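Local coordinates for protein KLLA0F20702p (Kluyveromyces lactis, PDB 5Y5A) that probably acts as the telomerase subunit Est1, which binds the telomere protein Cdc13 and so recruits telomerase to chromosome ends, at residues 10-15 / 79-84; 295-300 / 313-318; 397-402 / 437-442. All coordinates share one frame; numbering follows the deposited sequence.

Contact 1: 10-15 / 79-84; sequences ETFSGF and HRILDL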
loop_
_atom_site.group_PDB
_atom_site.type_symbol
_atom_site.label_atom_id
_atom_site.label_comp_id
_atom_site.label_asym_id
_atom_site.label_seq_id
_atom_site.Cartn_x
_atom_site.Cartn_y
_atom_site.Cartn_z
ATOM N N GLU A 10 -31.267 -7.423 9.315
ATOM C CA GLU A 10 -31.942 -8.560 9.933
ATOM C C GLU A 10 -31.947 -9.772 9.014
ATOM O O GLU A 10 -31.903 -10.913 9.472
ATOM C CB GLU A 10 -33.382 -8.197 10.303
ATOM C CG GLU A 10 -33.513 -7.122 11.361
ATOM C CD GLU A 10 -34.959 -6.846 11.713
ATOM O OE1 GLU A 10 -35.844 -7.218 10.914
ATOM O OE2 GLU A 10 -35.214 -6.266 12.788
ATOM N N THR A 11 -32.010 -9.511 7.716
ATOM C CA THR A 11 -32.093 -10.575 6.729
ATOM C C THR A 11 -30.789 -11.361 6.655
ATOM O O THR A 11 -30.798 -12.590 6.594
ATOM C CB THR A 11 -32.431 -10.016 5.336
ATOM O OG1 THR A 11 -33.625 -9.227 5.415
ATOM C CG2 THR A 11 -32.636 -11.145 4.339
ATOM N N PHE A 12 -29.665 -10.652 6.673
ATOM C CA PHE A 12 -28.367 -11.299 6.528
ATOM C C PHE A 12 -27.934 -12.012 7.798
ATOM O O PHE A 12 -27.248 -13.032 7.739
ATOM C CB PHE A 12 -27.310 -10.285 6.099
ATOM C CG PHE A 12 -27.185 -10.163 4.615
ATOM C CD1 PHE A 12 -28.002 -9.299 3.906
ATOM C CD2 PHE A 12 -26.276 -10.943 3.922
ATOM C CE1 PHE A 12 -27.901 -9.200 2.531
ATOM C CE2 PHE A 12 -26.169 -10.849 2.548
ATOM C CZ PHE A 12 -26.981 -9.976 1.852
ATOM N N SER A 13 -28.338 -11.479 8.943
ATOM C CA SER A 13 -28.120 -12.166 10.205
ATOM C C SER A 13 -28.795 -13.534 10.152
ATOM O O SER A 13 -28.255 -14.528 10.636
ATOM C CB SER A 13 -28.657 -11.339 11.371
ATOM O OG SER A 13 -28.681 -12.100 12.563
ATOM N N GLY A 14 -29.974 -13.571 9.537
ATOM C CA GLY A 14 -30.721 -14.801 9.361
ATOM C C GLY A 14 -30.028 -15.803 8.458
ATOM O O GLY A 14 -30.117 -17.008 8.680
ATOM N N PHE A 15 -29.342 -15.310 7.432
ATOM C CA PHE A 15 -28.576 -16.185 6.555
ATOM C C PHE A 15 -27.496 -16.875 7.364
ATOM O O PHE A 15 -27.301 -18.087 7.262
ATOM C CB PHE A 15 -27.945 -15.405 5.402
ATOM C CG PHE A 15 -28.940 -14.830 4.443
ATOM C CD1 PHE A 15 -30.208 -15.362 4.341
ATOM C CD2 PHE A 15 -28.604 -13.754 3.642
ATOM C CE1 PHE A 15 -31.125 -14.833 3.462
ATOM C CE2 PHE A 15 -29.521 -13.221 2.760
ATOM C CZ PHE A 15 -30.779 -13.759 2.670
ATOM N N HIS A 79 -22.902 -2.275 -2.799
ATOM C CA HIS A 79 -21.669 -2.632 -2.107
ATOM C C HIS A 79 -21.946 -3.003 -0.651
ATOM O O HIS A 79 -21.155 -3.700 -0.019
ATOM C CB HIS A 79 -20.651 -1.489 -2.190
ATOM C CG HIS A 79 -20.883 -0.395 -1.194
ATOM N ND1 HIS A 79 -20.198 -0.321 0.001
ATOM C CD2 HIS A 79 -21.718 0.670 -1.215
ATOM C CE1 HIS A 79 -20.604 0.741 0.673
ATOM N NE2 HIS A 79 -21.527 1.359 -0.042
ATOM N N ARG A 80 -23.073 -2.537 -0.124
ATOM C CA ARG A 80 -23.484 -2.889 1.229
ATOM C C ARG A 80 -24.009 -4.322 1.258
ATOM O O ARG A 80 -23.752 -5.079 2.195
ATOM C CB ARG A 80 -24.545 -1.911 1.740
ATOM C CG ARG A 80 -24.025 -0.498 1.954
ATOM C CD ARG A 80 -25.128 0.467 2.378
ATOM N NE ARG A 80 -24.582 1.752 2.820
ATOM C CZ ARG A 80 -25.315 2.824 3.109
ATOM N NH1 ARG A 80 -26.637 2.780 3.000
ATOM N NH2 ARG A 80 -24.724 3.945 3.505
ATOM N N ILE A 81 -24.745 -4.688 0.217
ATOM C CA ILE A 81 -25.259 -6.044 0.088
ATOM C C ILE A 81 -24.101 -7.036 0.029
ATOM O O ILE A 81 -24.162 -8.108 0.628
ATOM C CB ILE A 81 -26.145 -6.186 -1.160
ATOM C CG1 ILE A 81 -27.460 -5.433 -0.954
ATOM C CG2 ILE A 81 -26.422 -7.645 -1.465
ATOM C CD1 ILE A 81 -28.288 -5.312 -2.200
ATOM N N LEU A 82 -23.036 -6.656 -0.668
ATOM C CA LEU A 82 -21.876 -7.523 -0.817
ATOM C C LEU A 82 -21.065 -7.630 0.476
ATOM O O LEU A 82 -20.457 -8.665 0.746
ATOM C CB LEU A 82 -20.986 -7.020 -1.956
ATOM C CG LEU A 82 -21.638 -7.026 -3.339
ATOM C CD1 LEU A 82 -20.804 -6.249 -4.341
ATOM C CD2 LEU A 82 -21.854 -8.459 -3.819
ATOM N N ASP A 83 -21.045 -6.556 1.264
ATOM C CA ASP A 83 -20.326 -6.560 2.539
ATOM C C ASP A 83 -21.057 -7.438 3.557
ATOM O O ASP A 83 -20.435 -8.216 4.275
ATOM C CB ASP A 83 -20.156 -5.136 3.079
ATOM C CG ASP A 83 -19.051 -4.360 2.366
ATOM O OD1 ASP A 83 -18.116 -4.987 1.825
ATOM O OD2 ASP A 83 -19.109 -3.114 2.352
ATOM N N LEU A 84 -22.380 -7.327 3.609
ATOM C CA LEU A 84 -23.168 -8.206 4.464
ATOM C C LEU A 84 -23.080 -9.660 3.995
ATOM O O LEU A 84 -23.255 -10.598 4.784
ATOM C CB LEU A 84 -24.630 -7.757 4.496
ATOM C CG LEU A 84 -24.938 -6.466 5.255
ATOM C CD1 LEU A 84 -26.405 -6.116 5.113
ATOM C CD2 LEU A 84 -24.561 -6.600 6.721
#
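F12 reaches from helix 7-21 to helix 78-105 and lays its ring against L84. The closest part of the leucine is its stem: L84 CB lies over one face of the F12 ring, 3.6 Å from the ring centroid and only 15° off the ring normal, a CH-pi contact. The branch beyond it continues the cover, with L84 CD1 3.8 Å from F12 CD1. L84 holds CG anti to its carbonyl carbon (chi1 -71°), which lets CB and one methyl share the same ring. On its CD2 side the phenylalanine runs into backbone, and F12 CD2 comes to 3.2 Å from L84 O. At the far end of the ring, F12 CZ lies 3.6 Å from I81 O, which approaches obliquely, and 4.1 Å from I81 CG2, the methyl branch of an isoleucine side chain that crosses the phenylalanine at about a right angle.

The other face of the ring is taken by F15 of its own helix, whose CD2 lies 3.7 Å above the F12 plane, while F12 CE2 meets the F15 ring at its edge. Further out, T11 O sits over the centre of the F15 ring. A flat apolar ring suits a place with a neighbour on each face, and the close approach of the helices here, F12 CA to L84 CA 6.4 Å, brings it up against the stem and backbone of L84. Helix 33-53 adds I45 against F12 and L49 against I81. On another side of helix 78-105, D83 pairs with R190 in a salt bridge and with Y194, both on helix 179-206. Helices packed through apolar side chains in this way are consistent with the TPR-like helical array of the Est1 family.

Contact 2: 295-300 / 313-318; sequences DDLKVQ and MEFYIL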
loop_
_atom_site.group_PDB
_atom_site.type_symbol
_atom_site.label_atom_id
_atom_site.label_comp_id
_atom_site.label_asym_id
_atom_site.label_seq_id
_atom_site.Cartn_x
_atom_site.Cartn_y
_atom_site.Cartn_z
ATOM N N ASP A 295 16.027 -15.141 12.740
ATOM C CA ASP A 295 16.939 -16.248 13.062
ATOM C C ASP A 295 17.562 -16.838 11.797
ATOM O O ASP A 295 18.781 -17.062 11.730
ATOM C CB ASP A 295 16.228 -17.386 13.818
ATOM C CG ASP A 295 15.821 -17.011 15.231
ATOM O OD1 ASP A 295 16.212 -15.934 15.719
ATOM O OD2 ASP A 295 15.115 -17.822 15.865
ATOM N N ASP A 296 16.711 -17.127 10.813
ATOM C CA ASP A 296 17.164 -17.734 9.565
ATOM C C ASP A 296 18.123 -16.791 8.844
ATOM O O ASP A 296 19.116 -17.222 8.280
ATOM C CB ASP A 296 15.982 -18.075 8.654
ATOM C CG ASP A 296 14.974 -19.006 9.313
ATOM O OD1 ASP A 296 15.367 -19.833 10.167
ATOM O OD2 ASP A 296 13.778 -18.912 8.963
ATOM N N LEU A 297 17.823 -15.498 8.870
ATOM C CA LEU A 297 18.686 -14.541 8.202
ATOM C C LEU A 297 20.028 -14.431 8.917
ATOM O O LEU A 297 21.068 -14.360 8.266
ATOM C CB LEU A 297 18.014 -13.177 8.108
ATOM C CG LEU A 297 16.932 -13.099 7.031
ATOM C CD1 LEU A 297 16.246 -11.756 7.084
ATOM C CD2 LEU A 297 17.533 -13.336 5.652
ATOM N N LYS A 298 20.006 -14.439 10.248
ATOM C CA LYS A 298 21.240 -14.327 11.021
ATOM C C LYS A 298 22.286 -15.345 10.571
ATOM O O LYS A 298 23.455 -15.007 10.404
ATOM C CB LYS A 298 20.975 -14.497 12.519
ATOM C CG LYS A 298 22.261 -14.467 13.339
ATOM C CD LYS A 298 22.016 -14.560 14.828
ATOM C CE LYS A 298 23.342 -14.560 15.573
ATOM N NZ LYS A 298 23.204 -15.011 16.987
ATOM N N VAL A 299 21.859 -16.582 10.347
ATOM C CA VAL A 299 22.800 -17.641 10.015
ATOM C C VAL A 299 23.185 -17.600 8.537
ATOM O O VAL A 299 24.095 -18.315 8.107
ATOM C CB VAL A 299 22.231 -19.041 10.367
ATOM C CG1 VAL A 299 21.804 -19.094 11.829
ATOM C CG2 VAL A 299 21.061 -19.382 9.466
ATOM N N GLN A 300 22.508 -16.749 7.773
ATOM C CA GLN A 300 22.714 -16.678 6.330
ATOM C C GLN A 300 23.424 -15.413 5.872
ATOM O O GLN A 300 23.627 -15.224 4.674
ATOM C CB GLN A 300 21.376 -16.782 5.597
ATOM C CG GLN A 300 20.739 -18.157 5.630
ATOM C CD GLN A 300 19.538 -18.253 4.712
ATOM O OE1 GLN A 300 19.637 -18.755 3.593
ATOM N NE2 GLN A 300 18.394 -17.768 5.179
ATOM N N MET A 313 17.228 -6.344 3.108
ATOM C CA MET A 313 16.630 -5.019 2.962
ATOM C C MET A 313 15.142 -5.049 3.282
ATOM O O MET A 313 14.609 -4.079 3.804
ATOM C CB MET A 313 16.873 -4.471 1.562
ATOM C CG MET A 313 18.350 -4.296 1.257
ATOM S SD MET A 313 18.639 -3.487 -0.313
ATOM C CE MET A 313 20.132 -4.328 -0.839
ATOM N N GLU A 314 14.478 -6.167 3.002
ATOM C CA GLU A 314 13.070 -6.299 3.358
ATOM C C GLU A 314 12.881 -6.444 4.875
ATOM O O GLU A 314 11.936 -5.922 5.439
ATOM C CB GLU A 314 12.437 -7.498 2.649
ATOM C CG GLU A 314 10.956 -7.616 2.937
ATOM C CD GLU A 314 10.362 -8.932 2.484
ATOM O OE1 GLU A 314 11.006 -9.624 1.684
ATOM O OE2 GLU A 314 9.244 -9.268 2.929
ATOM N N PHE A 315 13.789 -7.151 5.534
ATOM C CA PHE A 315 13.577 -7.499 6.929
ATOM C C PHE A 315 14.264 -6.609 7.954
ATOM O O PHE A 315 13.699 -6.356 9.009
ATOM C CB PHE A 315 14.016 -8.941 7.167
ATOM C CG PHE A 315 13.008 -9.950 6.726
ATOM C CD1 PHE A 315 12.911 -10.322 5.394
ATOM C CD2 PHE A 315 12.140 -10.519 7.639
ATOM C CE1 PHE A 315 11.976 -11.250 4.988
ATOM C CE2 PHE A 315 11.205 -11.450 7.237
ATOM C CZ PHE A 315 11.124 -11.818 5.909
ATOM N N TYR A 316 15.477 -6.150 7.672
ATOM C CA TYR A 316 16.275 -5.539 8.728
ATOM C C TYR A 316 15.804 -4.142 9.082
ATOM O O TYR A 316 16.233 -3.586 10.085
ATOM C CB TYR A 316 17.763 -5.522 8.357
ATOM C CG TYR A 316 18.445 -6.850 8.633
ATOM C CD1 TYR A 316 17.701 -8.013 8.723
ATOM C CD2 TYR A 316 19.822 -6.940 8.828
ATOM C CE1 TYR A 316 18.290 -9.226 8.974
ATOM C CE2 TYR A 316 20.431 -8.174 9.089
ATOM C CZ TYR A 316 19.650 -9.310 9.159
ATOM O OH TYR A 316 20.208 -10.552 9.410
ATOM N N ILE A 317 14.908 -3.573 8.284
ATOM C CA ILE A 317 14.349 -2.286 8.650
ATOM C C ILE A 317 13.235 -2.483 9.686
ATOM O O ILE A 317 12.860 -1.551 10.385
ATOM C CB ILE A 317 13.800 -1.513 7.415
ATOM C CG1 ILE A 317 13.619 -0.026 7.746
ATOM C CG2 ILE A 317 12.510 -2.149 6.902
ATOM C CD1 ILE A 317 12.998 0.802 6.618
ATOM N N LEU A 318 12.703 -3.679 9.761
ATOM C CA LEU A 318 11.615 -3.972 10.652
ATOM C C LEU A 318 11.924 -3.801 12.111
ATOM O O LEU A 318 11.201 -3.134 12.787
ATOM C CB LEU A 318 11.008 -5.314 10.340
ATOM C CG LEU A 318 10.443 -5.415 8.942
ATOM C CD1 LEU A 318 9.903 -6.785 8.666
ATOM C CD2 LEU A 318 9.368 -4.395 8.706
#
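The rings of F315 and Y316 both meet L297, and the same methyl touches each of them obliquely. L297 CD1 lies 3.6 Å from F315 CB, close to where the ring joins its stem, and 3.8 Å from Y316 CE1 on the neighbouring ring. The Y316 ring also meets F342 edge-to-face, while F315 touches L290 and S293 of helix 285-298 and F251 of helix 251-263.

L297 and F315 cross at about a right angle. With CG anti to its carbonyl carbon (chi1 -76°), L297 projects CD1 towards the junction of the two aromatic residues. Its CB meets the phenol, 3.7 Å from Y316 OH. Leucine suits this place because one apolar methyl can fill the angle between two aromatic residues while its stem lies by the phenol. The tyrosine is equally apt: its ring packs against the leucine while its hydroxyl finds a polar partner, E301, by a hydrogen bond just beyond 295-300.

Helices 285-298 and 306-315 follow each other in the chain within the Est1 DNA/RNA-binding family region, which belongs to the TPR clan, and the contact brings their C-terminal parts together. A type I turn from F315 to L318, with L318 N bonded to F315 O at 3.0 Å, carries the chain on towards helix 318-325.

On the leucine's side the backbone is tied locally. Q300 N reaches L297 O at 2.8 Å, and Q300 NE2 donates to D296 O at 3.2 Å, the hydrogen bond angle being 151°. That amide nitrogen stands well above the carbonyl plane of D296, and the oxygen lies nearly in the amide plane of Q300. The carboxylate of D295 forms a salt bridge with R334.

Contact 3: 397-402 / 437-442; sequences FIFKFF and KNVLKF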
loop_
_atom_site.group_PDB
_atom_site.type_symbol
_atom_site.label_atom_id
_atom_site.label_comp_id
_atom_site.label_asym_id
_atom_site.label_seq_id
_atom_site.Cartn_x
_atom_site.Cartn_y
_atom_site.Cartn_z
ATOM N N PHE A 397 16.022 9.358 13.017
ATOM C CA PHE A 397 16.386 8.124 12.331
ATOM C C PHE A 397 15.863 8.143 10.904
ATOM O O PHE A 397 16.542 7.723 9.974
ATOM C CB PHE A 397 15.841 6.882 13.060
ATOM C CG PHE A 397 15.947 5.625 12.243
ATOM C CD1 PHE A 397 17.190 5.048 11.996
ATOM C CD2 PHE A 397 14.816 5.041 11.690
ATOM C CE1 PHE A 397 17.304 3.893 11.217
ATOM C CE2 PHE A 397 14.914 3.893 10.914
ATOM C CZ PHE A 397 16.164 3.313 10.674
ATOM N N ILE A 398 14.636 8.622 10.741
ATOM C CA ILE A 398 14.036 8.675 9.417
ATOM C C ILE A 398 14.870 9.563 8.494
ATOM O O ILE A 398 15.168 9.189 7.356
ATOM C CB ILE A 398 12.577 9.167 9.492
ATOM C CG1 ILE A 398 11.733 8.106 10.207
ATOM C CG2 ILE A 398 12.017 9.427 8.104
ATOM C CD1 ILE A 398 10.286 8.429 10.315
ATOM N N PHE A 399 15.289 10.724 8.989
ATOM C CA PHE A 399 16.061 11.622 8.135
ATOM C C PHE A 399 17.492 11.126 7.946
ATOM O O PHE A 399 18.130 11.428 6.943
ATOM C CB PHE A 399 16.016 13.047 8.688
ATOM C CG PHE A 399 14.805 13.803 8.230
ATOM C CD1 PHE A 399 13.586 13.635 8.866
ATOM C CD2 PHE A 399 14.863 14.612 7.109
ATOM C CE1 PHE A 399 12.453 14.309 8.428
ATOM C CE2 PHE A 399 13.729 15.285 6.659
ATOM C CZ PHE A 399 12.528 15.136 7.323
ATOM N N LYS A 400 17.975 10.330 8.890
ATOM C CA LYS A 400 19.237 9.634 8.709
ATOM C C LYS A 400 19.133 8.706 7.491
ATOM O O LYS A 400 20.039 8.646 6.658
ATOM C CB LYS A 400 19.598 8.844 9.967
ATOM C CG LYS A 400 20.933 8.139 9.878
ATOM C CD LYS A 400 21.282 7.433 11.174
ATOM C CE LYS A 400 22.648 6.770 11.061
ATOM N NZ LYS A 400 23.086 6.143 12.338
ATOM N N PHE A 401 18.009 7.995 7.396
ATOM C CA PHE A 401 17.728 7.100 6.271
ATOM C C PHE A 401 17.656 7.871 4.952
ATOM O O PHE A 401 18.215 7.438 3.940
ATOM C CB PHE A 401 16.414 6.351 6.512
ATOM C CG PHE A 401 16.153 5.248 5.532
ATOM C CD1 PHE A 401 16.653 3.975 5.755
ATOM C CD2 PHE A 401 15.392 5.478 4.395
ATOM C CE1 PHE A 401 16.405 2.945 4.861
ATOM C CE2 PHE A 401 15.143 4.452 3.490
ATOM C CZ PHE A 401 15.649 3.191 3.724
ATOM N N PHE A 402 16.959 9.008 4.983
ATOM C CA PHE A 402 16.884 9.931 3.846
ATOM C C PHE A 402 18.269 10.330 3.342
ATOM O O PHE A 402 18.588 10.154 2.170
ATOM C CB PHE A 402 16.123 11.212 4.220
ATOM C CG PHE A 402 14.632 11.045 4.336
ATOM C CD1 PHE A 402 14.041 9.794 4.277
ATOM C CD2 PHE A 402 13.819 12.160 4.507
ATOM C CE1 PHE A 402 12.676 9.658 4.386
ATOM C CE2 PHE A 402 12.452 12.028 4.618
ATOM C CZ PHE A 402 11.878 10.770 4.557
ATOM N N LYS A 437 3.594 20.307 8.851
ATOM C CA LYS A 437 4.347 21.417 9.421
ATOM C C LYS A 437 5.485 20.967 10.336
ATOM O O LYS A 437 6.601 21.472 10.233
ATOM C CB LYS A 437 3.404 22.345 10.175
ATOM C CG LYS A 437 2.452 23.080 9.252
ATOM C CD LYS A 437 3.203 23.632 8.048
ATOM C CE LYS A 437 2.300 24.474 7.161
ATOM N NZ LYS A 437 3.026 24.972 5.966
ATOM N N ASN A 438 5.205 20.016 11.222
ATOM C CA ASN A 438 6.227 19.514 12.130
ATOM C C ASN A 438 7.392 18.861 11.380
ATOM O O ASN A 438 8.547 18.983 11.782
ATOM C CB ASN A 438 5.612 18.522 13.124
ATOM C CG ASN A 438 4.852 17.382 12.434
ATOM O OD1 ASN A 438 4.131 17.599 11.457
ATOM N ND2 ASN A 438 5.008 16.166 12.951
ATOM N N VAL A 439 7.087 18.162 10.290
ATOM C CA VAL A 439 8.123 17.478 9.529
ATOM C C VAL A 439 8.930 18.501 8.736
ATOM O O VAL A 439 10.155 18.424 8.673
ATOM C CB VAL A 439 7.526 16.409 8.592
ATOM C CG1 VAL A 439 8.617 15.764 7.747
ATOM C CG2 VAL A 439 6.791 15.363 9.409
ATOM N N LEU A 440 8.230 19.472 8.160
ATOM C CA LEU A 440 8.867 20.590 7.471
ATOM C C LEU A 440 9.837 21.335 8.383
ATOM O O LEU A 440 10.940 21.683 7.967
ATOM C CB LEU A 440 7.809 21.562 6.938
ATOM C CG LEU A 440 8.347 22.861 6.337
ATOM C CD1 LEU A 440 9.253 22.573 5.145
ATOM C CD2 LEU A 440 7.214 23.791 5.941
ATOM N N LYS A 441 9.429 21.580 9.627
ATOM C CA LYS A 441 10.289 22.311 10.553
ATOM C C LYS A 441 11.544 21.514 10.904
ATOM O O LYS A 441 12.631 22.072 10.952
ATOM C CB LYS A 441 9.523 22.687 11.820
ATOM C CG LYS A 441 8.467 23.754 11.567
ATOM C CD LYS A 441 7.512 23.920 12.737
ATOM C CE LYS A 441 6.464 24.997 12.445
ATOM N NZ LYS A 441 5.435 25.102 13.523
ATOM N N PHE A 442 11.387 20.215 11.147
ATOM C CA PHE A 442 12.528 19.350 11.432
ATOM C C PHE A 442 13.503 19.329 10.247
ATOM O O PHE A 442 14.720 19.426 10.424
ATOM C CB PHE A 442 12.060 17.919 11.752
ATOM C CG PHE A 442 13.169 16.997 12.198
ATOM C CD1 PHE A 442 13.963 16.338 11.272
ATOM C CD2 PHE A 442 13.422 16.795 13.551
ATOM C CE1 PHE A 442 14.986 15.491 11.677
ATOM C CE2 PHE A 442 14.437 15.947 13.961
ATOM C CZ PHE A 442 15.222 15.292 13.018
#
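Helix 437-444, one side of which meets the bound peptide, packs here on helix 385-410 through a cluster of aromatic residues led by F399 and F442. The two side chains slide past each other in opposite directions. F442 CD1 lies over one face of the F399 ring, 3.6 Å from F399 CD1 and offset toward the rim, and F442 CE1 is equally near the same atom. The ring planes are inclined at 42° with centroids 5.2 Å apart, so the rings meet obliquely. F442 has CG anti to its backbone N (chi1 -174°), which extends the ring towards helix 385-410, where it also touches L395 and E396.

At the tip of the F399 ring, V439 CG1 lies at the edge and in the ring plane, 4.0 Å from F399 CZ. The small valine methyl suits an edge contact one turn before F442, which takes the face. The opposite face of F399 receives F402 CD2, 3.7 Å above its plane, from its own helix. Phenylalanine serves well at position 399, since a flat apolar ring can offer two faces and an edge to three different residues.

Both helices fall in the Est1 DNA/RNA-binding family region of the TPR clan, and helix 421-433 closes over the same cluster: W432 touches both F399 and V439, I433 touches F399, and M429 touches F402. F449 adds an edge-to-face partner for F399.

Other positions of 437-442 look elsewhere. K437 gives a hydrogen bond from NZ to the backbone of the bound peptide, probably a Cdc13 segment, L440 packs on that backbone, and K441 lies against a polar side chain of it.

Overall arrangement
The three contacts follow one another along the chain without overlap. Contact 1 joins helices 7-21 and 78-105 near the N-terminal end, with its centre about 44 Å from that of contact 2 and about 46 Å from that of contact 3, and it lies on the opposite side of the chain's centre from contact 3. Contacts 2 and 3 share the Est1 DNA/RNA-binding family region; their centres are about 26 Å apart and their nearest atoms about 4 Å, yet they do not touch. Helix 339-379 packs against residues of both. The bound peptide reaches contact 3, so the site of this peptide lies far from contact 1.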